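Local coordinates for McyG protein (Microcystis aeruginosa PCC 7806, PDB 4R0M) that probably activates phenylalanine or a related carboxylic acid as its adenylate, for loading onto the attached peptidyl carrier protein during microcystin synthesis, at residues Val302-Gln307 against Lys331-Met336; Glu306-Lys311 against Ser359-Gly364; Leu363-Pro368 against Lys427-Ile432. All blocks are in the same frame, centred on the assembly; numbering follows the deposited sequence.

Interaction 1. Residues Val302-Gln307 against Lys331-Met336. With FA5 (adenosine-5'-[phenylalaninyl-phosphate]), chain C.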
loop_
_atom_site.group_PDB
_atom_site.type_symbol
_atom_site.label_atom_id
_atom_site.label_comp_id
_atom_site.label_asym_id
_atom_site.label_seq_id
_atom_site.Cartn_x
_atom_site.Cartn_y
_atom_site.Cartn_z
ATOM N N VAL A 302 1.607 -8.860 -9.082
ATOM C CA VAL A 302 0.848 -7.618 -9.028
ATOM C C VAL A 302 1.737 -6.378 -8.952
ATOM O O VAL A 302 2.600 -6.262 -8.076
ATOM C CB VAL A 302 -0.155 -7.629 -7.852
ATOM C CG1 VAL A 302 -1.045 -6.394 -7.879
ATOM C CG2 VAL A 302 -1.002 -8.891 -7.899
ATOM N N ASN A 303 1.528 -5.475 -9.905
ATOM C CA ASN A 303 2.031 -4.114 -9.830
ATOM C C ASN A 303 0.845 -3.227 -9.463
ATOM O O ASN A 303 -0.023 -2.972 -10.300
ATOM C CB ASN A 303 2.646 -3.682 -11.168
ATOM C CG ASN A 303 3.357 -2.334 -11.092
ATOM O OD1 ASN A 303 2.940 -1.426 -10.376
ATOM N ND2 ASN A 303 4.435 -2.200 -11.854
ATOM N N ALA A 304 0.803 -2.787 -8.206
ATOM C CA ALA A 304 -0.303 -1.970 -7.697
ATOM C C ALA A 304 0.096 -1.157 -6.471
ATOM O O ALA A 304 1.045 -1.504 -5.766
ATOM C CB ALA A 304 -1.509 -2.843 -7.377
ATOM N N GLY A 305 -0.646 -0.086 -6.214
ATOM C CA GLY A 305 -0.353 0.807 -5.097
ATOM C C GLY A 305 -0.064 2.228 -5.544
ATOM O O GLY A 305 -0.299 3.179 -4.800
ATOM N N GLU A 306 0.453 2.361 -6.763
ATOM C CA GLU A 306 0.764 3.655 -7.369
ATOM C C GLU A 306 0.719 3.526 -8.888
ATOM O O GLU A 306 0.622 2.415 -9.422
ATOM C CB GLU A 306 2.141 4.163 -6.918
ATOM C CG GLU A 306 3.320 3.344 -7.432
ATOM C CD GLU A 306 4.670 3.895 -7.005
ATOM O OE1 GLU A 306 5.692 3.230 -7.271
ATOM O OE2 GLU A 306 4.721 4.988 -6.403
ATOM N N GLN A 307 0.796 4.664 -9.575
ATOM C CA GLN A 307 0.782 4.700 -11.031
ATOM C C GLN A 307 1.813 3.732 -11.612
ATOM O O GLN A 307 2.950 3.669 -11.143
ATOM C CB GLN A 307 1.025 6.129 -11.533
ATOM C CG GLN A 307 0.683 6.350 -13.001
ATOM C CD GLN A 307 -0.806 6.317 -13.291
ATOM O OE1 GLN A 307 -1.627 6.748 -12.476
ATOM N NE2 GLN A 307 -1.162 5.815 -14.467
ATOM N N LYS A 331 0.687 -8.666 -13.395
ATOM C CA LYS A 331 -0.698 -8.216 -13.296
ATOM C C LYS A 331 -0.803 -6.816 -12.673
ATOM O O LYS A 331 -0.912 -6.683 -11.453
ATOM C CB LYS A 331 -1.545 -9.221 -12.496
ATOM C CG LYS A 331 -1.461 -10.678 -12.947
ATOM C CD LYS A 331 -2.090 -10.897 -14.316
ATOM C CE LYS A 331 -2.437 -12.357 -14.562
ATOM N NZ LYS A 331 -1.230 -13.221 -14.674
ATOM N N PRO A 332 -0.753 -5.760 -13.509
ATOM C CA PRO A 332 -1.104 -4.433 -13.011
ATOM C C PRO A 332 -2.550 -4.415 -12.524
ATOM O O PRO A 332 -3.425 -4.990 -13.169
ATOM C CB PRO A 332 -0.930 -3.525 -14.236
ATOM C CG PRO A 332 -0.824 -4.441 -15.409
ATOM C CD PRO A 332 -0.238 -5.710 -14.887
ATOM N N ALA A 333 -2.796 -3.775 -11.386
ATOM C CA ALA A 333 -4.119 -3.803 -10.773
ATOM C C ALA A 333 -4.453 -2.486 -10.091
ATOM O O ALA A 333 -3.561 -1.720 -9.733
ATOM C CB ALA A 333 -4.202 -4.944 -9.772
ATOM N N PHE A 334 -5.744 -2.227 -9.916
ATOM C CA PHE A 334 -6.180 -1.104 -9.098
ATOM C C PHE A 334 -6.854 -1.586 -7.821
ATOM O O PHE A 334 -7.628 -2.546 -7.833
ATOM C CB PHE A 334 -7.114 -0.169 -9.871
ATOM C CG PHE A 334 -7.621 0.987 -9.053
ATOM C CD1 PHE A 334 -6.823 2.104 -8.828
ATOM C CD2 PHE A 334 -8.894 0.953 -8.495
ATOM C CE1 PHE A 334 -7.289 3.167 -8.067
ATOM C CE2 PHE A 334 -9.363 2.009 -7.728
ATOM C CZ PHE A 334 -8.560 3.118 -7.517
ATOM N N GLY A 335 -6.547 -0.905 -6.724
ATOM C CA GLY A 335 -7.184 -1.161 -5.444
ATOM C C GLY A 335 -6.946 -0.015 -4.482
ATOM O O GLY A 335 -6.162 0.895 -4.763
HETATM N N MSE A 336 -7.640 -0.056 -3.349
HETATM C CA MSE A 336 -7.489 0.953 -2.303
HETATM C C MSE A 336 -7.955 0.370 -1.003
HETATM O O MSE A 336 -8.555 -0.709 -0.977
HETATM C CB MSE A 336 -8.254 2.236 -2.645
HETATM C CG MSE A 336 -9.751 2.047 -2.870
HETATM SE SE MSE A 336 -10.437 3.508 -4.003
HETATM C CE MSE A 336 -9.876 5.051 -2.911
HETATM C C FA5 C . -3.256 1.261 -1.619
HETATM O O FA5 C . -2.203 1.813 -1.914
HETATM C CA FA5 C . -3.788 0.141 -2.475
HETATM N N FA5 C . -3.758 0.660 -3.822
HETATM C CB FA5 C . -2.909 -1.116 -2.408
HETATM C CG FA5 C . -3.227 -2.300 -3.330
HETATM C CD1 FA5 C . -4.039 -2.214 -4.461
HETATM C CD2 FA5 C . -2.659 -3.546 -3.033
HETATM C CE1 FA5 C . -4.283 -3.337 -5.261
HETATM C CE2 FA5 C . -2.889 -4.674 -3.829
HETATM C CZ FA5 C . -3.708 -4.570 -4.950
HETATM P P FA5 C . -4.211 3.310 -0.107
HETATM O OP1 FA5 C . -3.061 3.795 0.735
HETATM O OP2 FA5 C . -5.615 3.472 0.420
HETATM O OP3 FA5 C . -3.983 1.738 -0.443
HETATM O "O5'" FA5 C . -4.101 4.088 -1.515
HETATM C "C5'" FA5 C . -5.064 3.939 -2.555
HETATM C "C4'" FA5 C . -4.680 4.873 -3.693
HETATM O "O4'" FA5 C . -3.443 4.492 -4.308
HETATM C "C3'" FA5 C . -5.687 4.869 -4.825
HETATM O "O3'" FA5 C . -6.804 5.713 -4.552
HETATM C "C2'" FA5 C . -4.858 5.381 -5.981
HETATM O "O2'" FA5 C . -4.789 6.811 -5.955
HETATM C "C1'" FA5 C . -3.476 4.830 -5.698
HETATM N N9 FA5 C . -3.266 3.620 -6.535
HETATM C C8 FA5 C . -3.350 2.346 -6.110
HETATM N N7 FA5 C . -3.101 1.468 -7.113
HETATM C C5 FA5 C . -2.858 2.187 -8.223
HETATM C C6 FA5 C . -2.526 1.894 -9.640
HETATM N N6 FA5 C . -2.403 0.622 -10.083
HETATM N N1 FA5 C . -2.351 2.942 -10.481
HETATM C C2 FA5 C . -2.473 4.217 -10.059
HETATM N N3 FA5 C . -2.766 4.556 -8.789
HETATM C C4 FA5 C . -2.970 3.606 -7.839
#
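Ala304 and Ala333 face each other with their methyl groups 4.2 Å apart, and both also touch the bound phenylalanyl-adenylate. Ala304 CB lies 3.5 Å from ring atom CE1 of the ligand's phenylalanyl group, while Ala333 O accepts a weak, bent hydrogen bond from adenine N6 (N-H...O 127°). Further along the same strand, Gly335 O takes the ligand's amino N at 2.6 Å. The adenine lies between two walls: the backbone of Glu306 and Gln307, with Glu306 O 3.2 Å from ligand C6, and on the other side Phe334, whose CD1 sits over C5 at 4.0 Å. The pocket residues lie on, or in the loop just after, two parallel neighbours of a beta-alpha-beta unit, strands 300-303 and 330-336, with helix 310-320 as the crossover, in the central sheet of an ANL-family adenylation domain. Asn303 uses both its backbone N and its backbone O: the N donates to Lys331 O, and the O receives Ala333 N at 3.1 Å. Beneath the pocket, Val302 turns CG1 anti to its own N (chi1 -174°), which brings that methyl to 4.0 Å from Ala333 CB. Trp345 packs against both of these residues, and Trp272 NE1 holds Ala304 O.

Interaction 2. Residues Glu306-Lys311 against Ser359-Gly364; sequences EQVSVK and SFVSLG. With FA5 (adenosine-5'-[phenylalaninyl-phosphate]), chain C.
The adenine end of the aminoacyl-adenylate pocket is backed by a small apolar cluster in which Val308, just before helix 310-320, and Val310, in its first turn, meet Val361 and Leu363 of the loop before strand 365-366. Val308 splits its two branches between neighbours. With CG1 anti to the backbone N (chi1 -175°), that methyl packs on Val361 CG2 at 3.8 Å, the two side chains crossing at about a right angle. Its CG2 instead lies 4.0 Å from Leu363 CD2, and the same methyl faces ligand N6. Leu363 reaches the ligand too, placing CD1 3.5 Å from N6. Val361 CG2 is wedged between Val308 and Val310, with Val310 CG2 at 3.7 Å; this Val310 methyl also sits 3.4 Å from Ser359 O.

Gln307 marks the polar margin of the cluster. Its amide plane is turned 78° from the Phe360 ring, NE2 coming no nearer than 4.2 Å to CD1, and the NE2 hydrogen bond goes to Ile432 O. OE1 of Gln307 lies 3.6 Å from ligand C2. Ser309 occupies the N-cap position of helix 310-320, and in the facing loop Ser362 OG accepts Gly364 N in an ST turn.

Around this cluster, Pro332 of strand 330-336 packs on Val361 and Leu363. Phe360 lies against Phe431 and Thr433 of strand 429-435, and His450 of helix 449-457 touches both Gln307 and Phe360.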
loop_
_atom_site.group_PDB
_atom_site.type_symbol
_atom_site.label_atom_id
_atom_site.label_comp_id
_atom_site.label_asym_id
_atom_site.label_seq_id
_atom_site.Cartn_x
_atom_site.Cartn_y
_atom_site.Cartn_z
ATOM N N GLU A 306 0.453 2.361 -6.763
ATOM C CA GLU A 306 0.764 3.655 -7.369
ATOM C C GLU A 306 0.719 3.526 -8.888
ATOM O O GLU A 306 0.622 2.415 -9.422
ATOM C CB GLU A 306 2.141 4.163 -6.918
ATOM C CG GLU A 306 3.320 3.344 -7.432
ATOM C CD GLU A 306 4.670 3.895 -7.005
ATOM O OE1 GLU A 306 5.692 3.230 -7.271
ATOM O OE2 GLU A 306 4.721 4.988 -6.403
ATOM N N GLN A 307 0.796 4.664 -9.575
ATOM C CA GLN A 307 0.782 4.700 -11.031
ATOM C C GLN A 307 1.813 3.732 -11.612
ATOM O O GLN A 307 2.950 3.669 -11.143
ATOM C CB GLN A 307 1.025 6.129 -11.533
ATOM C CG GLN A 307 0.683 6.350 -13.001
ATOM C CD GLN A 307 -0.806 6.317 -13.291
ATOM O OE1 GLN A 307 -1.627 6.748 -12.476
ATOM N NE2 GLN A 307 -1.162 5.815 -14.467
ATOM N N VAL A 308 1.390 2.972 -12.620
ATOM C CA VAL A 308 2.240 1.973 -13.266
ATOM C C VAL A 308 2.927 2.589 -14.486
ATOM O O VAL A 308 2.270 3.189 -15.340
ATOM C CB VAL A 308 1.430 0.719 -13.679
ATOM C CG1 VAL A 308 2.341 -0.360 -14.245
ATOM C CG2 VAL A 308 0.639 0.170 -12.494
ATOM N N SER A 309 4.246 2.436 -14.554
ATOM C CA SER A 309 5.037 2.985 -15.654
ATOM C C SER A 309 5.240 1.974 -16.783
ATOM O O SER A 309 5.791 0.888 -16.568
ATOM C CB SER A 309 6.387 3.493 -15.139
ATOM O OG SER A 309 7.260 3.811 -16.211
ATOM N N VAL A 310 4.792 2.351 -17.979
ATOM C CA VAL A 310 4.921 1.538 -19.194
ATOM C C VAL A 310 6.372 1.114 -19.439
ATOM O O VAL A 310 6.649 -0.067 -19.649
ATOM C CB VAL A 310 4.376 2.292 -20.436
ATOM C CG1 VAL A 310 4.544 1.466 -21.706
ATOM C CG2 VAL A 310 2.916 2.677 -20.244
ATOM N N LYS A 311 7.288 2.083 -19.398
ATOM C CA LYS A 311 8.710 1.841 -19.667
ATOM C C LYS A 311 9.379 0.952 -18.621
ATOM O O LYS A 311 10.278 0.176 -18.946
ATOM C CB LYS A 311 9.478 3.162 -19.783
ATOM C CG LYS A 311 9.167 3.965 -21.039
ATOM C CD LYS A 311 10.225 5.031 -21.312
ATOM C CE LYS A 311 10.114 6.229 -20.373
ATOM N NZ LYS A 311 8.900 7.056 -20.626
ATOM N N SER A 359 0.187 6.452 -22.662
ATOM C CA SER A 359 1.264 5.986 -21.866
ATOM C C SER A 359 0.659 5.411 -20.624
ATOM O O SER A 359 1.191 5.569 -19.546
ATOM C CB SER A 359 2.166 7.168 -21.496
ATOM O OG SER A 359 2.797 7.742 -22.631
ATOM N N PHE A 360 -0.498 4.800 -20.772
ATOM C CA PHE A 360 -1.220 4.274 -19.646
ATOM C C PHE A 360 -1.358 2.776 -19.728
ATOM O O PHE A 360 -1.660 2.232 -20.757
ATOM C CB PHE A 360 -2.557 4.976 -19.518
ATOM C CG PHE A 360 -2.432 6.464 -19.438
ATOM C CD1 PHE A 360 -1.739 7.045 -18.413
ATOM C CD2 PHE A 360 -2.969 7.268 -20.394
ATOM C CE1 PHE A 360 -1.603 8.402 -18.326
ATOM C CE2 PHE A 360 -2.821 8.621 -20.327
ATOM C CZ PHE A 360 -2.141 9.191 -19.286
ATOM N N VAL A 361 -1.055 2.121 -18.629
ATOM C CA VAL A 361 -1.198 0.707 -18.481
ATOM C C VAL A 361 -2.608 0.325 -18.117
ATOM O O VAL A 361 -3.250 1.018 -17.380
ATOM C CB VAL A 361 -0.279 0.234 -17.399
ATOM C CG1 VAL A 361 -0.376 -1.249 -17.242
ATOM C CG2 VAL A 361 1.126 0.623 -17.746
ATOM N N SER A 362 -3.104 -0.766 -18.668
ATOM C CA SER A 362 -4.403 -1.264 -18.276
ATOM C C SER A 362 -4.339 -1.909 -16.924
ATOM O O SER A 362 -3.473 -2.705 -16.665
ATOM C CB SER A 362 -4.907 -2.277 -19.280
ATOM O OG SER A 362 -6.130 -2.833 -18.897
ATOM N N LEU A 363 -5.296 -1.568 -16.086
ATOM C CA LEU A 363 -5.434 -2.162 -14.760
ATOM C C LEU A 363 -6.583 -3.177 -14.728
ATOM O O LEU A 363 -7.015 -3.622 -13.662
ATOM C CB LEU A 363 -5.603 -1.072 -13.692
ATOM C CG LEU A 363 -4.557 0.053 -13.650
ATOM C CD1 LEU A 363 -4.851 1.004 -12.505
ATOM C CD2 LEU A 363 -3.131 -0.471 -13.541
ATOM N N GLY A 364 -7.063 -3.536 -15.917
ATOM C CA GLY A 364 -7.999 -4.640 -16.089
ATOM C C GLY A 364 -9.442 -4.358 -15.736
ATOM O O GLY A 364 -9.856 -3.204 -15.608
HETATM C C FA5 C . -3.256 1.261 -1.619
HETATM O O FA5 C . -2.203 1.813 -1.914
HETATM C CA FA5 C . -3.788 0.141 -2.475
HETATM N N FA5 C . -3.758 0.660 -3.822
HETATM C CB FA5 C . -2.909 -1.116 -2.408
HETATM C CG FA5 C . -3.227 -2.300 -3.330
HETATM C CD1 FA5 C . -4.039 -2.214 -4.461
HETATM C CD2 FA5 C . -2.659 -3.546 -3.033
HETATM C CE1 FA5 C . -4.283 -3.337 -5.261
HETATM C CE2 FA5 C . -2.889 -4.674 -3.829
HETATM C CZ FA5 C . -3.708 -4.570 -4.950
HETATM P P FA5 C . -4.211 3.310 -0.107
HETATM O OP1 FA5 C . -3.061 3.795 0.735
HETATM O OP2 FA5 C . -5.615 3.472 0.420
HETATM O OP3 FA5 C . -3.983 1.738 -0.443
HETATM O "O5'" FA5 C . -4.101 4.088 -1.515
HETATM C "C5'" FA5 C . -5.064 3.939 -2.555
HETATM C "C4'" FA5 C . -4.680 4.873 -3.693
HETATM O "O4'" FA5 C . -3.443 4.492 -4.308
HETATM C "C3'" FA5 C . -5.687 4.869 -4.825
HETATM O "O3'" FA5 C . -6.804 5.713 -4.552
HETATM C "C2'" FA5 C . -4.858 5.381 -5.981
HETATM O "O2'" FA5 C . -4.789 6.811 -5.955
HETATM C "C1'" FA5 C . -3.476 4.830 -5.698
HETATM N N9 FA5 C . -3.266 3.620 -6.535
HETATM C C8 FA5 C . -3.350 2.346 -6.110
HETATM N N7 FA5 C . -3.101 1.468 -7.113
HETATM C C5 FA5 C . -2.858 2.187 -8.223
HETATM C C6 FA5 C . -2.526 1.894 -9.640
HETATM N N6 FA5 C . -2.403 0.622 -10.083
HETATM N N1 FA5 C . -2.351 2.942 -10.481
HETATM C C2 FA5 C . -2.473 4.217 -10.059
HETATM N N3 FA5 C . -2.766 4.556 -8.789
HETATM C C4 FA5 C . -2.970 3.606 -7.839
#

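Interaction 3. Residues Leu363-Pro368 against Lys427-Ile432; sequences LGKPIP and KGELFI. With FA5 (adenosine-5'-[phenylalaninyl-phosphate]), chain C.
Leu363 and Ile432 meet beside the flat adenine of the bound adenylate, both approaching from the side of its plane on which Phe334 lies, away from the Glu306-Gln307 backbone. Ile432 reaches the rim of that face with CG2, 3.6 Å from ligand C2. Its other branch is directed at Leu363: CG1, anti to the carbonyl carbon (chi1 -65°), stands 3.5 Å from Leu363 CD1, and the two side chains cross at about a right angle. The Phe431 ring stacks on Tyr424.

Two backbone hydrogen bonds fix the chains to each other. Leu363 N donates to Leu430 O (2.7 Å), and Leu430 N returns a bond to Gly364 O at 2.8 Å, with an N-H...O angle of 169°. They join two sheets of the adenylation domain: strand 365-366 is an edge strand of the mixed sheet, whereas strand 429-435 belongs to an antiparallel one. Within the latter, Lys427 and Gly428 have the backbone angles of a type I' turn, and they link strand 421-426 to strand 429-435 as a hairpin.

At the outer margin the extended Lys365 chain lies along that turn, its CG 3.4 Å from Gly428 O and its CE 3.8 Å from Lys427 O. Lys365 NZ and Glu429 OE2 remain 5.6 Å apart, too far for direct contact but close enough for a probable mild attraction. Glu429 OE1 is engaged instead by Ser362 OG.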
loop_
_atom_site.group_PDB
_atom_site.type_symbol
_atom_site.label_atom_id
_atom_site.label_comp_id
_atom_site.label_asym_id
_atom_site.label_seq_id
_atom_site.Cartn_x
_atom_site.Cartn_y
_atom_site.Cartn_z
ATOM N N LEU A 363 -5.296 -1.568 -16.086
ATOM C CA LEU A 363 -5.434 -2.162 -14.760
ATOM C C LEU A 363 -6.583 -3.177 -14.728
ATOM O O LEU A 363 -7.015 -3.622 -13.662
ATOM C CB LEU A 363 -5.603 -1.072 -13.692
ATOM C CG LEU A 363 -4.557 0.053 -13.650
ATOM C CD1 LEU A 363 -4.851 1.004 -12.505
ATOM C CD2 LEU A 363 -3.131 -0.471 -13.541
ATOM N N GLY A 364 -7.063 -3.536 -15.917
ATOM C CA GLY A 364 -7.999 -4.640 -16.089
ATOM C C GLY A 364 -9.442 -4.358 -15.736
ATOM O O GLY A 364 -9.856 -3.204 -15.608
ATOM N N LYS A 365 -10.204 -5.435 -15.575
ATOM C CA LYS A 365 -11.637 -5.369 -15.316
ATOM C C LYS A 365 -11.933 -5.643 -13.842
ATOM O O LYS A 365 -11.147 -6.313 -13.173
ATOM C CB LYS A 365 -12.378 -6.376 -16.206
ATOM C CG LYS A 365 -12.215 -6.129 -17.698
ATOM C CD LYS A 365 -13.033 -7.113 -18.518
ATOM C CE LYS A 365 -12.742 -6.972 -20.005
ATOM N NZ LYS A 365 -13.586 -7.886 -20.824
ATOM N N PRO A 366 -13.070 -5.133 -13.331
ATOM C CA PRO A 366 -13.426 -5.332 -11.929
ATOM C C PRO A 366 -13.828 -6.767 -11.599
ATOM O O PRO A 366 -14.308 -7.498 -12.471
ATOM C CB PRO A 366 -14.625 -4.402 -11.741
ATOM C CG PRO A 366 -15.247 -4.333 -13.089
ATOM C CD PRO A 366 -14.083 -4.328 -14.038
ATOM N N ILE A 367 -13.633 -7.144 -10.338
ATOM C CA ILE A 367 -14.014 -8.458 -9.828
ATOM C C ILE A 367 -15.528 -8.671 -9.905
ATOM O O ILE A 367 -16.286 -7.696 -9.957
ATOM C CB ILE A 367 -13.548 -8.661 -8.363
ATOM C CG1 ILE A 367 -14.011 -7.501 -7.467
ATOM C CG2 ILE A 367 -12.038 -8.827 -8.302
ATOM C CD1 ILE A 367 -13.961 -7.797 -5.982
ATOM N N PRO A 368 -15.971 -9.945 -9.939
ATOM C CA PRO A 368 -17.386 -10.252 -9.748
ATOM C C PRO A 368 -17.935 -9.590 -8.482
ATOM O O PRO A 368 -17.296 -9.641 -7.427
ATOM C CB PRO A 368 -17.391 -11.774 -9.603
ATOM C CG PRO A 368 -16.241 -12.223 -10.434
ATOM C CD PRO A 368 -15.199 -11.142 -10.333
ATOM N N LYS A 427 -12.978 -0.600 -23.451
ATOM C CA LYS A 427 -13.407 -1.995 -23.631
ATOM C C LYS A 427 -13.548 -2.728 -22.292
ATOM O O LYS A 427 -13.247 -3.920 -22.182
ATOM C CB LYS A 427 -12.463 -2.748 -24.583
ATOM C CG LYS A 427 -12.464 -2.221 -26.011
ATOM C CD LYS A 427 -11.379 -2.880 -26.851
ATOM C CE LYS A 427 -11.403 -2.359 -28.281
ATOM N NZ LYS A 427 -10.301 -2.923 -29.111
ATOM N N GLY A 428 -14.003 -1.998 -21.276
ATOM C CA GLY A 428 -14.212 -2.559 -19.945
ATOM C C GLY A 428 -13.010 -2.532 -19.012
ATOM O O GLY A 428 -13.137 -2.836 -17.826
ATOM N N GLU A 429 -11.844 -2.169 -19.542
ATOM C CA GLU A 429 -10.612 -2.138 -18.755
ATOM C C GLU A 429 -10.351 -0.754 -18.156
ATOM O O GLU A 429 -10.548 0.265 -18.821
ATOM C CB GLU A 429 -9.423 -2.588 -19.608
ATOM C CG GLU A 429 -9.445 -4.064 -19.976
ATOM C CD GLU A 429 -8.457 -4.421 -21.072
ATOM O OE1 GLU A 429 -7.267 -4.045 -20.969
ATOM O OE2 GLU A 429 -8.870 -5.093 -22.041
ATOM N N LEU A 430 -9.910 -0.726 -16.899
ATOM C CA LEU A 430 -9.616 0.531 -16.212
ATOM C C LEU A 430 -8.206 1.031 -16.503
ATOM O O LEU A 430 -7.238 0.271 -16.426
ATOM C CB LEU A 430 -9.832 0.402 -14.697
ATOM C CG LEU A 430 -9.418 1.578 -13.789
ATOM C CD1 LEU A 430 -10.237 2.835 -14.062
ATOM C CD2 LEU A 430 -9.513 1.188 -12.322
ATOM N N PHE A 431 -8.111 2.313 -16.843
ATOM C CA PHE A 431 -6.836 2.992 -17.042
ATOM C C PHE A 431 -6.795 4.215 -16.126
ATOM O O PHE A 431 -7.517 5.189 -16.356
ATOM C CB PHE A 431 -6.680 3.443 -18.500
ATOM C CG PHE A 431 -6.570 2.315 -19.498
ATOM C CD1 PHE A 431 -7.696 1.591 -19.887
ATOM C CD2 PHE A 431 -5.345 2.004 -20.079
ATOM C CE1 PHE A 431 -7.594 0.562 -20.813
ATOM C CE2 PHE A 431 -5.238 0.980 -21.009
ATOM C CZ PHE A 431 -6.364 0.259 -21.376
ATOM N N ILE A 432 -5.969 4.162 -15.082
ATOM C CA ILE A 432 -5.771 5.320 -14.205
ATOM C C ILE A 432 -4.759 6.272 -14.847
ATOM O O ILE A 432 -3.704 5.841 -15.317
ATOM C CB ILE A 432 -5.334 4.906 -12.773
ATOM C CG1 ILE A 432 -6.443 4.113 -12.062
ATOM C CG2 ILE A 432 -4.923 6.117 -11.938
ATOM C CD1 ILE A 432 -7.747 4.856 -11.845
HETATM C C FA5 C . -3.256 1.261 -1.619
HETATM O O FA5 C . -2.203 1.813 -1.914
HETATM C CA FA5 C . -3.788 0.141 -2.475
HETATM N N FA5 C . -3.758 0.660 -3.822
HETATM C CB FA5 C . -2.909 -1.116 -2.408
HETATM C CG FA5 C . -3.227 -2.300 -3.330
HETATM C CD1 FA5 C . -4.039 -2.214 -4.461
HETATM C CD2 FA5 C . -2.659 -3.546 -3.033
HETATM C CE1 FA5 C . -4.283 -3.337 -5.261
HETATM C CE2 FA5 C . -2.889 -4.674 -3.829
HETATM C CZ FA5 C . -3.708 -4.570 -4.950
HETATM P P FA5 C . -4.211 3.310 -0.107
HETATM O OP1 FA5 C . -3.061 3.795 0.735
HETATM O OP2 FA5 C . -5.615 3.472 0.420
HETATM O OP3 FA5 C . -3.983 1.738 -0.443
HETATM O "O5'" FA5 C . -4.101 4.088 -1.515
HETATM C "C5'" FA5 C . -5.064 3.939 -2.555
HETATM C "C4'" FA5 C . -4.680 4.873 -3.693
HETATM O "O4'" FA5 C . -3.443 4.492 -4.308
HETATM C "C3'" FA5 C . -5.687 4.869 -4.825
HETATM O "O3'" FA5 C . -6.804 5.713 -4.552
HETATM C "C2'" FA5 C . -4.858 5.381 -5.981
HETATM O "O2'" FA5 C . -4.789 6.811 -5.955
HETATM C "C1'" FA5 C . -3.476 4.830 -5.698
HETATM N N9 FA5 C . -3.266 3.620 -6.535
HETATM C C8 FA5 C . -3.350 2.346 -6.110
HETATM N N7 FA5 C . -3.101 1.468 -7.113
HETATM C C5 FA5 C . -2.858 2.187 -8.223
HETATM C C6 FA5 C . -2.526 1.894 -9.640
HETATM N N6 FA5 C . -2.403 0.622 -10.083
HETATM N N1 FA5 C . -2.351 2.942 -10.481
HETATM C C2 FA5 C . -2.473 4.217 -10.059
HETATM N N3 FA5 C . -2.766 4.556 -8.789
HETATM C C4 FA5 C . -2.970 3.606 -7.839
#

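How the interactions relate
From the N terminus, interaction 1 comes first, closing the crossover through helix 310-320 that brings strand 330-336 alongside strand 300-303. Interaction 2 starts from the same stretch, sharing Glu306 and Gln307, but closes a longer loop that takes in strands 330-336 and 341-345 before returning at 359-364. Most of the first loop therefore lies within the span of the second. Interaction 3 opens where interaction 2 ends, at Leu363 and Gly364, and runs on to the hairpin at 427-432. The series ties the central sheet to the antiparallel sheet, and Gln307, common to interactions 1 and 2, links them to interaction 3. All three contacts touch the adenylate.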